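Local coordinates for protein NolR (Sinorhizobium fredii, PDB 4OMZ) that probably binds DNA through a winged helix-turn-helix domain of the ArsR family and regulates transcription of nodulation and symbiosis genes, at residues Leu33-Leu38 / Asn70-Arg75. Numbering follows the deposited sequence.
Sequences LILDSL and NLVSTR
L38 and V72 meet where the winged helix-turn-helix fold of the ArsR family brings helix 29-40 against the start of its wing, the β-hairpin 73-77/80-84. The tightest touch is between methyl groups: CD1 of L38 lies 3.7 Å from CG1 of V72. Both side chains leave the backbone toward the other segment, and in V72 chi1 of -74° sets CG1 beside the backbone N and anti to the carbonyl carbon, where it faces the leucine. A β-branched valine suits this entry to the strand, since it favours an extended backbone and presents CG1 to L38, while leucine gives the helix a longer branched apolar arm that spans the gap. V72 also packs on R67 of helix 56-68.

One turn back, buried L35 gives broad apolar cover at longer range, lying across both L71 and V72. Its CD2 stands 4.5 Å from CB of L71 and just as far from CG1 of V72. L71 follows N70, which, with positive phi (60°), is the C′ residue of the Schellman motif closing helix 56-68; asparagine tolerates that backbone well. The turn carries the chain from this helix into the wing, with L71 directed back at helix 29-40.

The solvent side begins at V72, itself partly exposed, and continues through exposed S73, T74 and R75, where backbone bonds of S73 with S84 and R75 with Y82 hold the strand. R75 forms a salt bridge with E42. L8 of the second subunit packs on S37. A small serine suits that helical position because its hydroxyl can fold back onto its own helix: OG of S37 donates to O of L33 at 2.8 Å, tilted 32° from the carbonyl plane, while the S37 backbone N reaches the same oxygen from the opposite face.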
loop_
_atom_site.group_PDB
_atom_site.type_symbol
_atom_site.label_atom_id
_atom_site.label_comp_id
_atom_site.label_asym_id
_atom_site.label_seq_id
_atom_site.Cartn_x
_atom_site.Cartn_y
_atom_site.Cartn_z
ATOM N N LEU A 33 3.057 -8.748 7.680
ATOM C CA LEU A 33 3.276 -10.069 8.275
ATOM C C LEU A 33 2.070 -10.510 9.116
ATOM O O LEU A 33 1.640 -11.675 9.067
ATOM C CB LEU A 33 4.548 -10.062 9.124
ATOM C CG LEU A 33 5.847 -9.837 8.344
ATOM C CD1 LEU A 33 7.018 -9.646 9.288
ATOM C CD2 LEU A 33 6.114 -10.991 7.386
ATOM N N ILE A 34 1.537 -9.565 9.887
ATOM C CA ILE A 34 0.324 -9.776 10.666
ATOM C C ILE A 34 -0.849 -10.193 9.774
ATOM O O ILE A 34 -1.524 -11.173 10.059
ATOM C CB ILE A 34 -0.069 -8.512 11.452
ATOM C CG1 ILE A 34 0.955 -8.227 12.552
ATOM C CG2 ILE A 34 -1.466 -8.661 12.039
ATOM C CD1 ILE A 34 0.902 -6.809 13.087
ATOM N N LEU A 35 -1.094 -9.446 8.701
ATOM C CA LEU A 35 -2.215 -9.748 7.811
ATOM C C LEU A 35 -2.029 -11.076 7.089
ATOM O O LEU A 35 -2.998 -11.786 6.838
ATOM C CB LEU A 35 -2.413 -8.626 6.784
ATOM C CG LEU A 35 -3.135 -7.379 7.291
ATOM C CD1 LEU A 35 -3.005 -6.246 6.302
ATOM C CD2 LEU A 35 -4.595 -7.684 7.565
ATOM N N ASP A 36 -0.786 -11.409 6.755
ATOM C CA ASP A 36 -0.489 -12.701 6.143
ATOM C C ASP A 36 -0.907 -13.815 7.106
ATOM O O ASP A 36 -1.740 -14.692 6.788
ATOM C CB ASP A 36 0.998 -12.797 5.802
ATOM C CG ASP A 36 1.273 -13.718 4.631
ATOM O OD1 ASP A 36 0.779 -13.427 3.521
ATOM O OD2 ASP A 36 1.988 -14.725 4.814
ATOM N N SER A 37 -0.389 -13.714 8.324
ATOM C CA SER A 37 -0.672 -14.704 9.346
ATOM C C SER A 37 -2.170 -14.815 9.644
ATOM O O SER A 37 -2.710 -15.915 9.729
ATOM C CB SER A 37 0.102 -14.359 10.615
ATOM O OG SER A 37 1.467 -14.132 10.323
ATOM N N LEU A 38 -2.840 -13.676 9.774
ATOM C CA LEU A 38 -4.263 -13.641 10.092
ATOM C C LEU A 38 -5.124 -14.117 8.932
ATOM O O LEU A 38 -6.251 -14.572 9.138
ATOM C CB LEU A 38 -4.678 -12.230 10.501
ATOM C CG LEU A 38 -4.151 -11.774 11.860
ATOM C CD1 LEU A 38 -4.810 -10.473 12.287
ATOM C CD2 LEU A 38 -4.399 -12.865 12.889
ATOM N N ASN A 70 -10.980 -1.558 9.141
ATOM C CA ASN A 70 -11.958 -2.644 9.052
ATOM C C ASN A 70 -11.384 -3.889 8.380
ATOM O O ASN A 70 -12.073 -4.568 7.617
ATOM C CB ASN A 70 -13.206 -2.173 8.302
ATOM C CG ASN A 70 -13.928 -1.049 9.025
ATOM O OD1 ASN A 70 -14.736 -1.286 9.918
ATOM N ND2 ASN A 70 -13.631 0.186 8.642
ATOM N N LEU A 71 -10.116 -4.176 8.658
ATOM C CA LEU A 71 -9.400 -5.229 7.947
ATOM C C LEU A 71 -9.316 -6.536 8.728
ATOM O O LEU A 71 -8.837 -7.544 8.203
ATOM C CB LEU A 71 -7.990 -4.759 7.588
ATOM C CG LEU A 71 -7.920 -3.515 6.698
ATOM C CD1 LEU A 71 -6.485 -3.148 6.393
ATOM C CD2 LEU A 71 -8.704 -3.735 5.415
ATOM N N VAL A 72 -9.762 -6.519 9.981
ATOM C CA VAL A 72 -9.711 -7.718 10.807
ATOM C C VAL A 72 -11.015 -7.982 11.540
ATOM O O VAL A 72 -11.752 -7.062 11.887
ATOM C CB VAL A 72 -8.565 -7.661 11.850
ATOM C CG1 VAL A 72 -7.220 -7.875 11.181
ATOM C CG2 VAL A 72 -8.592 -6.351 12.611
ATOM N N SER A 73 -11.279 -9.259 11.770
ATOM C CA SER A 73 -12.429 -9.699 12.532
ATOM C C SER A 73 -11.949 -10.300 13.850
ATOM O O SER A 73 -10.805 -10.768 13.959
ATOM C CB SER A 73 -13.233 -10.721 11.738
ATOM O OG SER A 73 -13.807 -10.127 10.589
ATOM N N THR A 74 -12.825 -10.303 14.845
ATOM C CA THR A 74 -12.472 -10.836 16.149
ATOM C C THR A 74 -13.521 -11.819 16.621
ATOM O O THR A 74 -14.667 -11.789 16.183
ATOM C CB THR A 74 -12.333 -9.729 17.218
ATOM O OG1 THR A 74 -13.589 -9.060 17.396
ATOM C CG2 THR A 74 -11.256 -8.725 16.831
ATOM N N ARG A 75 -13.113 -12.701 17.521
ATOM C CA ARG A 75 -14.049 -13.613 18.156
ATOM C C ARG A 75 -13.579 -13.818 19.591
ATOM O O ARG A 75 -12.378 -13.899 19.848
ATOM C CB ARG A 75 -14.129 -14.917 17.366
ATOM C CG ARG A 75 -14.341 -16.155 18.179
ATOM C CD ARG A 75 -13.984 -17.395 17.386
ATOM N NE ARG A 75 -13.661 -18.500 18.279
ATOM C CZ ARG A 75 -12.443 -19.002 18.434
ATOM N NH1 ARG A 75 -11.431 -18.508 17.740
ATOM N NH2 ARG A 75 -12.243 -20.004 19.274
#